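Local coordinates for type III effector HopU1 (Pseudomonas syringae pv. tomato, PDB 3U0J), which probably acts as an ADP-ribosyltransferase, transferring the ADP-ribose moiety of NAD+ to arginine side chains of target proteins in the infected plant, at residues Asp46-Ala51 and Ser64-Met69; Leu158-Ala163 and Leu224-Asp229; Ala196-Thr201 and Met246-Val251. All coordinates share one frame; numbering follows the deposited sequence.

Contact 1: Asp46-Ala51 and Ser64-Met69; sequences DFYRFA and SIDDLM
Ile-65 provides the apolar centre of this helix-helix contact, and its branches divide the work among three residues of 46-51. CG1 lies 3.7 Å from Ala-51 CB; CG2 meets Tyr-48 CE1, also at 3.7 Å, obliquely to the ring; CD1 reaches Phe-47 CE2 at 3.9 Å. The first torsion of Ile-65 (chi1 -173°) turns CG1 away from its own backbone N, which carries CD1 on toward Phe-47. Met-69, one turn further along, brings CG to the edge of the Tyr-48 ring, 4.1 Å from CD1, close to the ring plane.

The polar part is at the outer side. Tyr-48 OH donates to Asp-66 OD1 at 2.5 Å, using the oxygen's syn lone pair; OD1 stands at the ring edge, in its plane, and the carboxylate is tilted 20° from the ring. The CE2 side of the same ring stands over the centre of the Arg-49 guanidinium. A bridging water accepts from Ile-65 N at 3.0 Å and donates to Ala-51 O at 2.9 Å, joining the end of one segment to the first turn of the other.

That first turn is closed by a capping box: Ser-64 N donates to Asp-67 OD2, and Asp-67 N returns a weak bond to the N-cap Ser-64 OG.

The segment axes approach to 10.6 Å at 135°, a slanted crossing with the chains running in partly opposed directions, and a short connection containing strand 55-56 joins the two helices. Phe-47 also packs on Ala-94 of helix 89-99 and on His-147 and Met-150 of helix 145-162, while Met-69 touches Pro-89 and Ser-93, which places the pair against both of those helices.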
loop_
_atom_site.group_PDB
_atom_site.type_symbol
_atom_site.label_atom_id
_atom_site.label_comp_id
_atom_site.label_asym_id
_atom_site.label_seq_id
_atom_site.Cartn_x
_atom_site.Cartn_y
_atom_site.Cartn_z
ATOM N N ASP A 46 -4.408 -2.778 -20.211
ATOM C CA ASP A 46 -5.341 -3.434 -19.327
ATOM C C ASP A 46 -5.693 -2.442 -18.225
ATOM O O ASP A 46 -6.868 -2.122 -18.005
ATOM C CB ASP A 46 -4.682 -4.661 -18.715
ATOM C CG ASP A 46 -4.575 -5.809 -19.682
ATOM O OD1 ASP A 46 -5.185 -5.716 -20.773
ATOM O OD2 ASP A 46 -3.884 -6.812 -19.351
ATOM N N PHE A 47 -4.657 -1.937 -17.553
ATOM C CA PHE A 47 -4.854 -1.025 -16.437
ATOM C C PHE A 47 -5.707 0.197 -16.772
ATOM O O PHE A 47 -6.614 0.555 -16.022
ATOM C CB PHE A 47 -3.534 -0.547 -15.866
ATOM C CG PHE A 47 -3.708 0.413 -14.731
ATOM C CD1 PHE A 47 -3.958 -0.054 -13.442
ATOM C CD2 PHE A 47 -3.675 1.788 -14.952
ATOM C CE1 PHE A 47 -4.134 0.834 -12.392
ATOM C CE2 PHE A 47 -3.847 2.686 -13.904
ATOM C CZ PHE A 47 -4.078 2.215 -12.625
ATOM N N TYR A 48 -5.387 0.852 -17.876
ATOM C CA TYR A 48 -6.161 1.994 -18.316
ATOM C C TYR A 48 -7.655 1.646 -18.435
ATOM O O TYR A 48 -8.516 2.390 -17.952
ATOM C CB TYR A 48 -5.637 2.539 -19.646
ATOM C CG TYR A 48 -6.493 3.656 -20.133
ATOM C CD1 TYR A 48 -6.372 4.916 -19.596
ATOM C CD2 TYR A 48 -7.476 3.444 -21.089
ATOM C CE1 TYR A 48 -7.189 5.959 -20.013
ATOM C CE2 TYR A 48 -8.302 4.484 -21.519
ATOM C CZ TYR A 48 -8.150 5.739 -20.974
ATOM O OH TYR A 48 -8.954 6.786 -21.378
ATOM N N ARG A 49 -7.964 0.520 -19.070
ATOM C CA ARG A 49 -9.349 0.100 -19.220
ATOM C C ARG A 49 -9.968 -0.277 -17.878
ATOM O O ARG A 49 -11.156 -0.058 -17.655
ATOM C CB ARG A 49 -9.482 -1.080 -20.206
ATOM C CG ARG A 49 -9.625 -0.675 -21.682
ATOM C CD ARG A 49 -10.512 0.572 -21.883
ATOM N NE ARG A 49 -10.198 1.229 -23.148
ATOM C CZ ARG A 49 -10.736 2.371 -23.560
ATOM N NH1 ARG A 49 -11.643 2.976 -22.805
ATOM N NH2 ARG A 49 -10.374 2.898 -24.738
ATOM N N PHE A 50 -9.161 -0.864 -17.001
ATOM C CA PHE A 50 -9.619 -1.226 -15.672
ATOM C C PHE A 50 -10.000 0.023 -14.944
ATOM O O PHE A 50 -11.094 0.111 -14.376
ATOM C CB PHE A 50 -8.520 -1.938 -14.874
ATOM C CG PHE A 50 -8.735 -1.917 -13.369
ATOM C CD1 PHE A 50 -9.567 -2.842 -12.750
ATOM C CD2 PHE A 50 -8.102 -0.974 -12.575
ATOM C CE1 PHE A 50 -9.768 -2.824 -11.356
ATOM C CE2 PHE A 50 -8.300 -0.954 -11.195
ATOM C CZ PHE A 50 -9.134 -1.889 -10.591
ATOM N N ALA A 51 -9.086 0.987 -14.955
ATOM C CA ALA A 51 -9.250 2.196 -14.166
ATOM C C ALA A 51 -10.355 3.076 -14.717
ATOM O O ALA A 51 -10.923 3.917 -13.994
ATOM C CB ALA A 51 -7.939 2.970 -14.097
ATOM N N SER A 64 -10.310 11.467 -12.772
ATOM C CA SER A 64 -10.477 10.243 -13.547
ATOM C C SER A 64 -9.137 9.713 -14.046
ATOM O O SER A 64 -8.090 10.352 -13.901
ATOM C CB SER A 64 -11.406 10.471 -14.732
ATOM O OG SER A 64 -10.849 11.417 -15.630
ATOM N N ILE A 65 -9.163 8.532 -14.634
ATOM C CA ILE A 65 -7.931 7.973 -15.122
ATOM C C ILE A 65 -7.342 8.918 -16.170
ATOM O O ILE A 65 -6.133 9.072 -16.256
ATOM C CB ILE A 65 -8.124 6.533 -15.663
ATOM C CG1 ILE A 65 -6.779 5.895 -16.020
ATOM C CG2 ILE A 65 -9.043 6.527 -16.866
ATOM C CD1 ILE A 65 -5.715 6.008 -14.933
ATOM N N ASP A 66 -8.192 9.567 -16.960
ATOM C CA ASP A 66 -7.683 10.498 -17.962
ATOM C C ASP A 66 -7.016 11.679 -17.259
ATOM O O ASP A 66 -5.885 12.032 -17.568
ATOM C CB ASP A 66 -8.784 10.973 -18.907
ATOM C CG ASP A 66 -9.255 9.885 -19.857
ATOM O OD1 ASP A 66 -8.496 8.912 -20.067
ATOM O OD2 ASP A 66 -10.382 10.006 -20.396
ATOM N N ASP A 67 -7.706 12.282 -16.299
ATOM C CA ASP A 67 -7.076 13.305 -15.479
ATOM C C ASP A 67 -5.741 12.833 -14.886
ATOM O O ASP A 67 -4.782 13.601 -14.805
ATOM C CB ASP A 67 -8.006 13.734 -14.350
ATOM C CG ASP A 67 -9.298 14.327 -14.850
ATOM O OD1 ASP A 67 -9.286 14.964 -15.934
ATOM O OD2 ASP A 67 -10.323 14.162 -14.140
ATOM N N LEU A 68 -5.668 11.583 -14.452
ATOM C CA LEU A 68 -4.423 11.108 -13.859
ATOM C C LEU A 68 -3.355 10.890 -14.915
ATOM O O LEU A 68 -2.196 11.292 -14.734
ATOM C CB LEU A 68 -4.641 9.827 -13.073
ATOM C CG LEU A 68 -5.425 10.062 -11.792
ATOM C CD1 LEU A 68 -5.691 8.733 -11.125
ATOM C CD2 LEU A 68 -4.680 11.029 -10.874
ATOM N N MET A 69 -3.760 10.257 -16.016
ATOM C CA MET A 69 -2.868 9.946 -17.128
ATOM C C MET A 69 -2.251 11.246 -17.592
ATOM O O MET A 69 -1.156 11.288 -18.161
ATOM C CB MET A 69 -3.639 9.282 -18.263
ATOM C CG MET A 69 -3.936 7.803 -18.018
ATOM S SD MET A 69 -2.561 6.739 -18.402
ATOM C CE MET A 69 -1.952 6.495 -16.805
HETATM O O HOH W 1 -11.558 6.778 -13.982
#

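Contact 2: Leu158-Ala163 and Leu224-Asp229; sequences LMDVAA and LKRGAD
Met-159 and Arg-226 have the two largest shares of the surface buried where the end of helix 145-162 passes strand 227-229. Van der Waals packing against the strand backbone comes first. Met-159 CG lies 3.3 Å from Gly-227 O, and its SD continues along the Gly-227 backbone, 3.6 Å from CA. No side chain stands between the sulfur and the glycine backbone. Leu-158 CD1 approaches Asp-229 O, and Ala-163 CB faces the side chain of Arg-226. The apolar side-chain pair is Met-159 CG with Ala-228 CB, at 3.9 Å.

The segment axes are 7.7 Å apart and cross at 84°, so the helix segment lies almost perpendicular to an outer strand of the antiparallel sheet 199-201, 241-243, 227-229. Just before that strand the chain turns a corner at Lys-225 and Arg-226, leaving the five-stranded sheet that holds 218-224; two sheets set against each other in this way are the core of the ADP-ribosyltransferase fold.

The charged interaction belongs to Arg-226. With CG anti to the backbone N (chi1 -165°) and the chain extended to NE, its guanidinium is carried back beside the helix, where Met-159 CB covers one face and Asp-160 OD1 stands at the edge. The salt bridge from NH2 to OD1 is a weak hydrogen bond, 3.4 Å long, with the planes 47° apart. Asp-160 has further partners: OD1 also pairs with Arg-36, and OD2 is hydrogen-bonded to Tyr-38.

Water joins the backbones: one molecule donates to Ala-162 O at 2.7 Å and accepts from Asp-229 N at 3.1 Å. The Asp-229 side chain turns elsewhere, to Ser-231 and Arg-202.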
loop_
_atom_site.group_PDB
_atom_site.type_symbol
_atom_site.label_atom_id
_atom_site.label_comp_id
_atom_site.label_asym_id
_atom_site.label_seq_id
_atom_site.Cartn_x
_atom_site.Cartn_y
_atom_site.Cartn_z
ATOM N N LEU A 158 10.272 1.777 -8.779
ATOM C CA LEU A 158 10.753 2.762 -7.807
ATOM C C LEU A 158 11.813 2.212 -6.863
ATOM O O LEU A 158 12.807 2.880 -6.585
ATOM C CB LEU A 158 9.606 3.340 -6.972
ATOM C CG LEU A 158 8.618 4.336 -7.583
ATOM C CD1 LEU A 158 7.363 4.449 -6.706
ATOM C CD2 LEU A 158 9.255 5.705 -7.831
ATOM N N MET A 159 11.598 1.017 -6.328
ATOM C CA MET A 159 12.624 0.426 -5.485
ATOM C C MET A 159 13.917 0.246 -6.310
ATOM O O MET A 159 15.007 0.326 -5.781
ATOM C CB MET A 159 12.135 -0.874 -4.829
ATOM C CG MET A 159 11.232 -0.658 -3.611
ATOM S SD MET A 159 10.741 -2.166 -2.753
ATOM C CE MET A 159 9.967 -2.978 -4.125
ATOM N N ASP A 160 13.800 0.051 -7.617
ATOM C CA ASP A 160 14.998 -0.152 -8.434
ATOM C C ASP A 160 15.903 1.052 -8.443
ATOM O O ASP A 160 17.128 0.912 -8.491
ATOM C CB ASP A 160 14.658 -0.522 -9.870
ATOM C CG ASP A 160 14.300 -1.977 -10.015
ATOM O OD1 ASP A 160 14.539 -2.727 -9.041
ATOM O OD2 ASP A 160 13.777 -2.358 -11.092
ATOM N N VAL A 161 15.313 2.239 -8.393
ATOM C CA VAL A 161 16.104 3.452 -8.514
ATOM C C VAL A 161 16.352 4.113 -7.164
ATOM O O VAL A 161 17.342 4.822 -6.984
ATOM C CB VAL A 161 15.465 4.454 -9.522
ATOM C CG1 VAL A 161 13.968 4.532 -9.342
ATOM C CG2 VAL A 161 16.066 5.834 -9.377
ATOM N N ALA A 162 15.472 3.869 -6.204
ATOM C CA ALA A 162 15.453 4.690 -4.994
ATOM C C ALA A 162 14.890 3.949 -3.795
ATOM O O ALA A 162 14.151 4.527 -2.993
ATOM C CB ALA A 162 14.638 5.975 -5.242
ATOM N N ALA A 163 15.238 2.677 -3.666
ATOM C CA ALA A 163 14.809 1.893 -2.524
ATOM C C ALA A 163 14.940 2.660 -1.202
ATOM O O ALA A 163 15.804 3.515 -1.038
ATOM C CB ALA A 163 15.588 0.606 -2.469
ATOM N N LEU A 224 13.100 -1.258 7.727
ATOM C CA LEU A 224 13.001 -1.872 6.424
ATOM C C LEU A 224 14.370 -1.963 5.801
ATOM O O LEU A 224 15.176 -1.023 5.887
ATOM C CB LEU A 224 12.109 -1.017 5.527
ATOM C CG LEU A 224 10.675 -0.817 6.016
ATOM C CD1 LEU A 224 10.035 0.360 5.313
ATOM C CD2 LEU A 224 9.861 -2.088 5.800
ATOM N N LYS A 225 14.633 -3.092 5.166
ATOM C CA LYS A 225 15.795 -3.189 4.315
ATOM C C LYS A 225 15.443 -2.614 2.943
ATOM O O LYS A 225 16.288 -2.013 2.273
ATOM C CB LYS A 225 16.239 -4.643 4.191
ATOM C CG LYS A 225 16.572 -5.293 5.518
ATOM C CD LYS A 225 17.073 -6.720 5.331
ATOM C CE LYS A 225 17.487 -7.335 6.651
ATOM N NZ LYS A 225 18.108 -8.674 6.450
ATOM N N ARG A 226 14.191 -2.789 2.527
ATOM C CA ARG A 226 13.799 -2.378 1.187
ATOM C C ARG A 226 12.300 -2.064 1.050
ATOM O O ARG A 226 11.442 -2.901 1.326
ATOM C CB ARG A 226 14.231 -3.450 0.191
ATOM C CG ARG A 226 14.216 -3.013 -1.263
ATOM C CD ARG A 226 15.063 -3.966 -2.142
ATOM N NE ARG A 226 14.552 -4.031 -3.512
ATOM C CZ ARG A 226 15.143 -3.477 -4.565
ATOM N NH1 ARG A 226 16.286 -2.809 -4.423
ATOM N NH2 ARG A 226 14.585 -3.595 -5.763
ATOM N N GLY A 227 11.995 -0.846 0.618
ATOM C CA GLY A 227 10.618 -0.419 0.446
ATOM C C GLY A 227 10.455 0.720 -0.549
ATOM O O GLY A 227 11.431 1.303 -1.021
ATOM N N ALA A 228 9.213 1.051 -0.875
ATOM C CA ALA A 228 8.990 2.019 -1.932
ATOM C C ALA A 228 8.493 3.362 -1.420
ATOM O O ALA A 228 7.470 3.454 -0.744
ATOM C CB ALA A 228 8.044 1.448 -2.975
ATOM N N ASP A 229 9.229 4.410 -1.739
ATOM C CA ASP A 229 8.797 5.741 -1.378
ATOM C C ASP A 229 7.930 6.243 -2.518
ATOM O O ASP A 229 8.430 6.590 -3.585
ATOM C CB ASP A 229 9.988 6.651 -1.165
ATOM C CG ASP A 229 9.582 8.066 -0.879
ATOM O OD1 ASP A 229 8.360 8.306 -0.809
ATOM O OD2 ASP A 229 10.477 8.936 -0.724
HETATM O O HOH W 2 11.556 4.275 -3.741
#

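Contact 3: Ala196-Thr201 and Met246-Val251; sequences AFMSTT and MMSEFV
One face of the Phe-197 ring carries Met-246 CG, which stands 4.0 Å from the ring centroid and 24° off the normal, a CH-pi contact displaced toward the rim. Beyond it, Met-246 SD lies obliquely at 5.0 Å from the same centroid, completing a Met-aromatic pair in which the two side chains run side by side in the same direction. Phe-197 also meets the ring of His-98 edge-to-face. The second aromatic, Phe-250, is met obliquely and from the opposite direction by Met-198, whose bend at chi3 (-74°) brings CE to 3.3 Å from CE2 and 4.0 Å from Ser-248 OG; its sulfur too is about 5.0 Å from the ring centroid.

No direct hydrogen bond crosses. A water held by Met-198 N, from which it accepts at 2.7 Å, and by Ala-196 O links that peptide turn to the Ser-248 hydroxyl, with OG 3.1 Å from the water.

Around these pairs, Phe-197 and Met-246 both touch Leu-124 of helix 116-126, and Phe-250 rests on Ile-222 of strand 218-224, two strands over in its own five-stranded sheet. Strand 199-201 reads Ser-Thr-Thr, consistent with the Ser-Thr-Ser motif of arginine-specific ADP-ribosyltransferases, and Ser-199 OG makes a weak hydrogen bond to Glu-241.

Two flexible thioethers set against two aromatic rings suggest that dispersion and shape carry most of the contact between the start of strand 248-257 and the approach to 199-201, while the water gives Met-198 N an acceptor and links Ala-196 O to the Ser-248 hydroxyl.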
loop_
_atom_site.group_PDB
_atom_site.type_symbol
_atom_site.label_atom_id
_atom_site.label_comp_id
_atom_site.label_asym_id
_atom_site.label_seq_id
_atom_site.Cartn_x
_atom_site.Cartn_y
_atom_site.Cartn_z
ATOM N N ALA A 196 -1.105 -8.374 1.741
ATOM C CA ALA A 196 -1.452 -7.208 0.937
ATOM C C ALA A 196 -0.285 -6.223 0.869
ATOM O O ALA A 196 0.806 -6.525 1.333
ATOM C CB ALA A 196 -2.700 -6.551 1.471
ATOM N N PHE A 197 -0.523 -5.051 0.286
ATOM C CA PHE A 197 0.492 -4.007 0.171
ATOM C C PHE A 197 0.568 -3.226 1.469
ATOM O O PHE A 197 -0.316 -2.416 1.727
ATOM C CB PHE A 197 0.083 -3.026 -0.939
ATOM C CG PHE A 197 0.052 -3.634 -2.300
ATOM C CD1 PHE A 197 1.203 -3.734 -3.052
ATOM C CD2 PHE A 197 -1.114 -4.129 -2.817
ATOM C CE1 PHE A 197 1.189 -4.320 -4.300
ATOM C CE2 PHE A 197 -1.140 -4.722 -4.057
ATOM C CZ PHE A 197 0.013 -4.810 -4.806
ATOM N N MET A 198 1.600 -3.434 2.283
ATOM C CA MET A 198 1.691 -2.694 3.541
ATOM C C MET A 198 2.002 -1.223 3.339
ATOM O O MET A 198 2.843 -0.837 2.511
ATOM C CB MET A 198 2.698 -3.288 4.512
ATOM C CG MET A 198 2.373 -2.887 5.953
ATOM S SD MET A 198 3.624 -3.327 7.154
ATOM C CE MET A 198 3.374 -5.080 7.281
ATOM N N SER A 199 1.305 -0.397 4.100
ATOM C CA SER A 199 1.452 1.038 3.984
ATOM C C SER A 199 1.987 1.546 5.295
ATOM O O SER A 199 1.484 1.190 6.358
ATOM C CB SER A 199 0.102 1.676 3.688
ATOM O OG SER A 199 0.201 3.082 3.737
ATOM N N THR A 200 3.012 2.374 5.232
ATOM C CA THR A 200 3.691 2.803 6.444
ATOM C C THR A 200 4.062 4.273 6.317
ATOM O O THR A 200 3.996 4.834 5.223
ATOM C CB THR A 200 4.974 1.968 6.681
ATOM O OG1 THR A 200 5.986 2.345 5.729
ATOM C CG2 THR A 200 4.681 0.459 6.561
ATOM N N THR A 201 4.454 4.905 7.415
ATOM C CA THR A 201 4.831 6.311 7.326
ATOM C C THR A 201 6.164 6.578 8.004
ATOM O O THR A 201 6.473 5.975 9.018
ATOM C CB THR A 201 3.756 7.228 7.921
ATOM O OG1 THR A 201 4.177 8.586 7.797
ATOM C CG2 THR A 201 3.582 6.928 9.364
ATOM N N MET A 246 3.554 -6.953 -2.119
ATOM C CA MET A 246 2.791 -8.093 -1.593
ATOM C C MET A 246 3.684 -9.076 -0.817
ATOM O O MET A 246 4.862 -9.243 -1.140
ATOM C CB MET A 246 2.108 -8.856 -2.736
ATOM C CG MET A 246 1.035 -8.108 -3.496
ATOM S SD MET A 246 0.534 -9.053 -4.952
ATOM C CE MET A 246 2.022 -9.961 -5.321
ATOM N N MET A 247 3.114 -9.736 0.193
ATOM C CA MET A 247 3.817 -10.795 0.926
ATOM C C MET A 247 5.103 -10.350 1.613
ATOM O O MET A 247 6.103 -11.077 1.605
ATOM C CB MET A 247 4.107 -12.001 0.029
ATOM C CG MET A 247 2.932 -12.967 -0.066
ATOM S SD MET A 247 2.371 -13.598 1.527
ATOM C CE MET A 247 0.662 -13.898 1.152
ATOM N N SER A 248 5.071 -9.164 2.211
ATOM C CA SER A 248 6.177 -8.716 3.038
ATOM C C SER A 248 6.188 -9.483 4.352
ATOM O O SER A 248 5.135 -9.802 4.920
ATOM C CB SER A 248 6.069 -7.229 3.310
ATOM O OG SER A 248 4.942 -6.984 4.117
ATOM N N GLU A 249 7.387 -9.762 4.839
ATOM C CA GLU A 249 7.577 -10.685 5.944
ATOM C C GLU A 249 8.432 -10.035 7.027
ATOM O O GLU A 249 9.462 -9.426 6.709
ATOM C CB GLU A 249 8.283 -11.923 5.392
ATOM C CG GLU A 249 7.838 -13.228 5.996
ATOM C CD GLU A 249 7.889 -14.389 5.013
ATOM O OE1 GLU A 249 7.792 -14.167 3.776
ATOM O OE2 GLU A 249 8.008 -15.534 5.500
ATOM N N PHE A 250 8.023 -10.163 8.294
ATOM C CA PHE A 250 8.759 -9.527 9.409
ATOM C C PHE A 250 9.010 -10.411 10.630
ATOM O O PHE A 250 8.189 -11.249 10.998
ATOM C CB PHE A 250 8.069 -8.241 9.876
ATOM C CG PHE A 250 7.747 -7.294 8.762
ATOM C CD1 PHE A 250 8.635 -6.287 8.411
ATOM C CD2 PHE A 250 6.563 -7.425 8.046
ATOM C CE1 PHE A 250 8.348 -5.425 7.372
ATOM C CE2 PHE A 250 6.274 -6.566 7.007
ATOM C CZ PHE A 250 7.169 -5.563 6.670
ATOM N N VAL A 251 10.163 -10.199 11.253
ATOM C CA VAL A 251 10.468 -10.768 12.553
ATOM C C VAL A 251 10.054 -9.749 13.600
ATOM O O VAL A 251 10.423 -8.574 13.503
ATOM C CB VAL A 251 11.977 -10.984 12.698
ATOM C CG1 VAL A 251 12.321 -11.458 14.099
ATOM C CG2 VAL A 251 12.478 -11.961 11.643
HETATM O O HOH W 3 3.254 -5.607 1.981
#

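From the N terminus, contact 1 closes first: 46-51 returns to 64-69 after twelve residues, making a compact helical pair finished before the others open. Helix 145-162 then enters contact 2, and the chain passes 196-201, the first half of contact 3, before 224-229 closes contact 2 and 246-251 closes contact 3. These two loops therefore cross. Their centres are about 13 Å apart, and they touch where Leu-224 CD2 packs on Phe-250 CE1 at 4.0 Å. Contact 1 lies apart, its centre about 25 Å from that of contact 2, joining N-terminal helices, whereas contacts 2 and 3 tie a helix and both sheets of the transferase core together.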